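Local coordinates for protein homoserine O-acetyltransferase (PDB 5EFZ) that hydrolyses ethyl acetate to ethanol and acetate, a step in the bacterial breakdown of short-chain methyl ketones such as 2-butanone, at residues P260-P263 and N264-L267; M269-K272 and W273-D277. One frame throughout, in Å; residues are numbered along the deposited sequence.

Contact 1: P260-P263 and N264-L267; sequences PMDP and NNLL. With EDO (1,2-ethanediol), chain L.
Asp262 and Asn265 meet through an N-cap bond that the aspartate's first torsion sets up. With chi1 at -179°, CG of Asp262 lies opposite its own N and beside its carbonyl carbon, which brings OD2 to the backbone N of Asn265 at the start of the helix. Asp262 OD2 accepts from Asn265 N at 3.0 Å. The donor comes to the anti side of the carboxylate, tilted out of its plane. A water donates to the same Asp262 OD2 at 2.9 Å and accepts from ND2 of Asn264, an amide nitrogen that also donates to Gly204 O. OD1 of Asp262 is held by the hydroxyl of Tyr206. Replacing the aspartate with an alanine would probably leave Asn265 N without its capping acceptor, and would cost the water and Tyr206 a partner.

Backbone bonds continue the turn. Leu266 N gives to Asp262 O at 3.1 Å, and Leu267 N to Pro263 O at 3.0 Å. Before the cap, the extended Met261 chain crosses Leu266 at about a right angle, with Met261 SD 4.1 Å from Leu266 CD2. The 1,2-ethanediol, probably from the crystallisation liquor, donates from its O1 to Asn264 O at 3.1 Å. This cap starts helix 263-274 just after the loop that follows helix 246-258. Pro263, Leu266 and Leu267 pack their side chains against helix 182-196.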
loop_
_atom_site.group_PDB
_atom_site.type_symbol
_atom_site.label_atom_id
_atom_site.label_comp_id
_atom_site.label_asym_id
_atom_site.label_seq_id
_atom_site.Cartn_x
_atom_site.Cartn_y
_atom_site.Cartn_z
ATOM N N PRO A 260 2.407 14.703 -17.722
ATOM C CA PRO A 260 2.945 16.000 -18.169
ATOM C C PRO A 260 3.604 16.819 -17.061
ATOM O O PRO A 260 3.952 17.991 -17.316
ATOM C CB PRO A 260 1.695 16.728 -18.675
ATOM C CG PRO A 260 0.628 16.252 -17.699
ATOM C CD PRO A 260 0.954 14.788 -17.434
ATOM N N MET A 261 3.755 16.241 -15.867
ATOM C CA MET A 261 4.158 17.022 -14.691
ATOM C C MET A 261 5.673 17.098 -14.571
ATOM O O MET A 261 6.389 16.319 -15.186
ATOM C CB MET A 261 3.555 16.439 -13.416
ATOM C CG MET A 261 2.003 16.487 -13.431
ATOM S SD MET A 261 1.356 16.070 -11.818
ATOM C CE MET A 261 -0.411 16.332 -12.082
ATOM N N ASP A 262 6.154 18.064 -13.793
ATOM C CA ASP A 262 7.592 18.293 -13.707
ATOM C C ASP A 262 8.202 17.522 -12.532
ATOM O O ASP A 262 7.795 17.716 -11.400
ATOM C CB ASP A 262 7.882 19.777 -13.527
ATOM C CG ASP A 262 9.373 20.053 -13.452
ATOM O OD1 ASP A 262 10.055 19.813 -14.486
ATOM O OD2 ASP A 262 9.842 20.519 -12.377
ATOM N N PRO A 263 9.187 16.658 -12.799
ATOM C CA PRO A 263 9.781 15.857 -11.717
ATOM C C PRO A 263 10.336 16.716 -10.564
ATOM O O PRO A 263 10.076 16.371 -9.405
ATOM C CB PRO A 263 10.918 15.093 -12.430
ATOM C CG PRO A 263 10.443 14.934 -13.846
ATOM C CD PRO A 263 9.619 16.204 -14.140
ATOM N N ASN A 264 11.043 17.813 -10.857
ATOM C CA ASN A 264 11.579 18.630 -9.760
ATOM C C ASN A 264 10.447 19.200 -8.896
ATOM O O ASN A 264 10.539 19.192 -7.661
ATOM C CB ASN A 264 12.456 19.764 -10.274
ATOM C CG ASN A 264 13.808 19.258 -10.776
ATOM O OD1 ASN A 264 14.336 18.258 -10.270
ATOM N ND2 ASN A 264 14.331 19.906 -11.792
ATOM N N ASN A 265 9.379 19.693 -9.516
ATOM C CA ASN A 265 8.233 20.165 -8.696
ATOM C C ASN A 265 7.593 19.065 -7.820
ATOM O O ASN A 265 7.229 19.288 -6.641
ATOM C CB ASN A 265 7.145 20.779 -9.587
ATOM C CG ASN A 265 7.574 22.069 -10.242
ATOM O OD1 ASN A 265 8.595 22.694 -9.873
ATOM N ND2 ASN A 265 6.809 22.475 -11.267
ATOM N N LEU A 266 7.422 17.870 -8.366
ATOM C CA LEU A 266 6.872 16.781 -7.569
ATOM C C LEU A 266 7.779 16.478 -6.355
ATOM O O LEU A 266 7.280 16.216 -5.246
ATOM C CB LEU A 266 6.689 15.507 -8.430
ATOM C CG LEU A 266 5.648 15.647 -9.545
ATOM C CD1 LEU A 266 5.579 14.352 -10.372
ATOM C CD2 LEU A 266 4.269 15.945 -8.942
ATOM N N LEU A 267 9.090 16.510 -6.557
ATOM C CA LEU A 267 10.029 16.224 -5.458
ATOM C C LEU A 267 9.964 17.331 -4.390
ATOM O O LEU A 267 10.076 17.055 -3.186
ATOM C CB LEU A 267 11.468 16.082 -5.991
ATOM C CG LEU A 267 11.714 14.896 -6.948
ATOM C CD1 LEU A 267 13.214 14.827 -7.292
ATOM C CD2 LEU A 267 11.254 13.583 -6.366
HETATM C C1 EDO L . 13.909 20.710 -6.766
HETATM O O1 EDO L . 13.236 19.590 -6.135
HETATM C C2 EDO L . 15.119 21.256 -5.987
HETATM O O2 EDO L . 15.187 20.912 -4.588
HETATM O O HOH W 1 12.270 21.993 -12.891
#

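Contact 2: M269-K272 and W273-D277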
loop_
_atom_site.group_PDB
_atom_site.type_symbol
_atom_site.label_atom_id
_atom_site.label_comp_id
_atom_site.label_asym_id
_atom_site.label_seq_id
_atom_site.Cartn_x
_atom_site.Cartn_y
_atom_site.Cartn_z
ATOM N N MET A 269 7.264 19.040 -3.581
ATOM C CA MET A 269 6.037 18.827 -2.820
ATOM C C MET A 269 6.156 17.569 -1.979
ATOM O O MET A 269 5.697 17.539 -0.852
ATOM C CB MET A 269 4.831 18.778 -3.772
ATOM C CG MET A 269 4.474 20.198 -4.339
ATOM S SD MET A 269 3.101 20.101 -5.533
ATOM C CE MET A 269 3.944 19.437 -6.985
ATOM N N ALA A 270 6.789 16.527 -2.523
ATOM C CA ALA A 270 7.021 15.309 -1.767
ATOM C C ALA A 270 7.892 15.535 -0.506
ATOM O O ALA A 270 7.582 14.998 0.574
ATOM C CB ALA A 270 7.678 14.219 -2.694
ATOM N N TRP A 271 8.981 16.294 -0.638
ATOM C CA TRP A 271 9.862 16.570 0.514
ATOM C C TRP A 271 9.054 17.284 1.598
ATOM O O TRP A 271 9.186 17.024 2.801
ATOM C CB TRP A 271 11.062 17.450 0.086
ATOM C CG TRP A 271 12.136 17.649 1.151
ATOM C CD1 TRP A 271 13.318 16.941 1.282
ATOM C CD2 TRP A 271 12.147 18.641 2.178
ATOM N NE1 TRP A 271 14.043 17.435 2.347
ATOM C CE2 TRP A 271 13.342 18.477 2.910
ATOM C CE3 TRP A 271 11.254 19.660 2.552
ATOM C CZ2 TRP A 271 13.661 19.276 4.005
ATOM C CZ3 TRP A 271 11.565 20.454 3.654
ATOM C CH2 TRP A 271 12.764 20.265 4.359
ATOM N N LYS A 272 8.224 18.207 1.140
ATOM C CA LYS A 272 7.422 19.036 2.031
ATOM C C LYS A 272 6.410 18.148 2.778
ATOM O O LYS A 272 6.245 18.233 3.999
ATOM C CB LYS A 272 6.696 20.114 1.228
ATOM C CG LYS A 272 5.877 21.083 2.083
ATOM C CD LYS A 272 4.976 21.977 1.202
ATOM C CE LYS A 272 5.733 22.679 0.067
ATOM N NZ LYS A 272 4.740 23.623 -0.589
ATOM N N TRP A 273 5.701 17.346 1.992
ATOM C CA TRP A 273 4.699 16.410 2.503
ATOM C C TRP A 273 5.312 15.507 3.578
ATOM O O TRP A 273 4.726 15.306 4.651
ATOM C CB TRP A 273 4.148 15.605 1.306
ATOM C CG TRP A 273 3.307 14.363 1.558
ATOM C CD1 TRP A 273 2.681 13.954 2.716
ATOM C CD2 TRP A 273 3.033 13.356 0.572
ATOM N NE1 TRP A 273 2.035 12.729 2.489
ATOM C CE2 TRP A 273 2.239 12.358 1.181
ATOM C CE3 TRP A 273 3.402 13.204 -0.769
ATOM C CZ2 TRP A 273 1.799 11.214 0.480
ATOM C CZ3 TRP A 273 2.971 12.061 -1.462
ATOM C CH2 TRP A 273 2.176 11.092 -0.831
ATOM N N GLN A 274 6.492 14.954 3.300
ATOM C CA GLN A 274 7.154 14.070 4.267
ATOM C C GLN A 274 7.346 14.676 5.656
ATOM O O GLN A 274 7.423 13.962 6.658
ATOM C CB GLN A 274 8.545 13.681 3.747
ATOM C CG GLN A 274 8.518 12.621 2.666
ATOM C CD GLN A 274 9.920 12.209 2.254
ATOM O OE1 GLN A 274 10.775 13.068 1.986
ATOM N NE2 GLN A 274 10.182 10.889 2.218
ATOM N N ARG A 275 7.488 15.992 5.697
ATOM C CA ARG A 275 7.931 16.666 6.929
ATOM C C ARG A 275 6.875 17.518 7.609
ATOM O O ARG A 275 7.180 18.190 8.595
ATOM C CB ARG A 275 9.161 17.510 6.606
ATOM C CG ARG A 275 10.428 16.637 6.509
ATOM C CD ARG A 275 11.504 17.256 5.657
ATOM N NE ARG A 275 12.599 16.288 5.476
ATOM C CZ ARG A 275 12.602 15.346 4.531
ATOM N NH1 ARG A 275 11.595 15.248 3.664
ATOM N NH2 ARG A 275 13.607 14.488 4.462
ATOM N N GLY A 276 5.636 17.460 7.118
ATOM C CA GLY A 276 4.539 18.194 7.774
ATOM C C GLY A 276 4.492 17.821 9.261
ATOM O O GLY A 276 4.391 16.649 9.602
ATOM N N ASP A 277 4.591 18.811 10.147
ATOM C CA ASP A 277 4.720 18.552 11.575
ATOM C C ASP A 277 4.436 19.826 12.384
ATOM O O ASP A 277 5.319 20.658 12.558
ATOM C CB ASP A 277 6.130 18.012 11.900
ATOM C CG ASP A 277 6.332 17.762 13.377
ATOM O OD1 ASP A 277 5.354 17.828 14.166
ATOM O OD2 ASP A 277 7.486 17.506 13.764
#
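Trp271 and Arg275 form a cation-pi stack where helix 263-274 of this alpha/beta hydrolase runs out into a loop. The guanidinium lies flat over one face of the indole, with the two planes 2° apart. Arg275 CZ is 3.6 Å from the centroid of the five-membered ring of Trp271. Further back along the side chain, Arg275 CD makes a CH-pi contact, 3.4 Å from the centroid of the six-membered ring. Arg275 thus covers both rings of the indole from the same side. Trp271 CG lies opposite the backbone N (chi1 -172°), and the Arg275 chain runs extended from CG to NE, which carries its CD and guanidinium across the indole.

Two acceptors fix the rotation of the guanidinium. NH1 of Arg275 donates to Trp271 O at 3.1 Å, meeting a lone pair in the carbonyl plane. It also donates to OE1 of Gln274 at 2.9 Å, this time from above the amide carbonyl plane. NE2 of Gln274 is bound by Phe185 O, so the second-shell glutamine is itself held.

The last helical turns carry the bonds Trp273 N to Met269 O and Gln274 N to Ala270 O. Outside the stack, NZ of Lys272 forms a salt bridge with Asp127. NE1 of Trp273 donates to Asp184, and its ring meets that of Tyr68. Arg275 N donates to Lys272 O, three residues back, at 3.1 Å, and sits 60° out of that carbonyl's plane.

Contacts 1 and 2 lie in series on helix 263-274, with centres 15 Å apart and only Thr268 between their ranges. Contact 1 caps the helix at its start; contact 2 covers its last turns and the exit into the loop. Helix 182-196 packs along both. Only contact 2 comes near the active site. The side chain of Trp273 is about 5 Å from that of Ser151, the inferred nucleophile, and about 6 Å from that of His334, also inferred to be in the active site. A bound acetate, probably from the crystallisation liquor, lies about 5 Å from the Trp273 side chain, consistent with a pocket there. The 1,2-ethanediol of contact 1 also bonds to Thr268, the residue joining the two ranges.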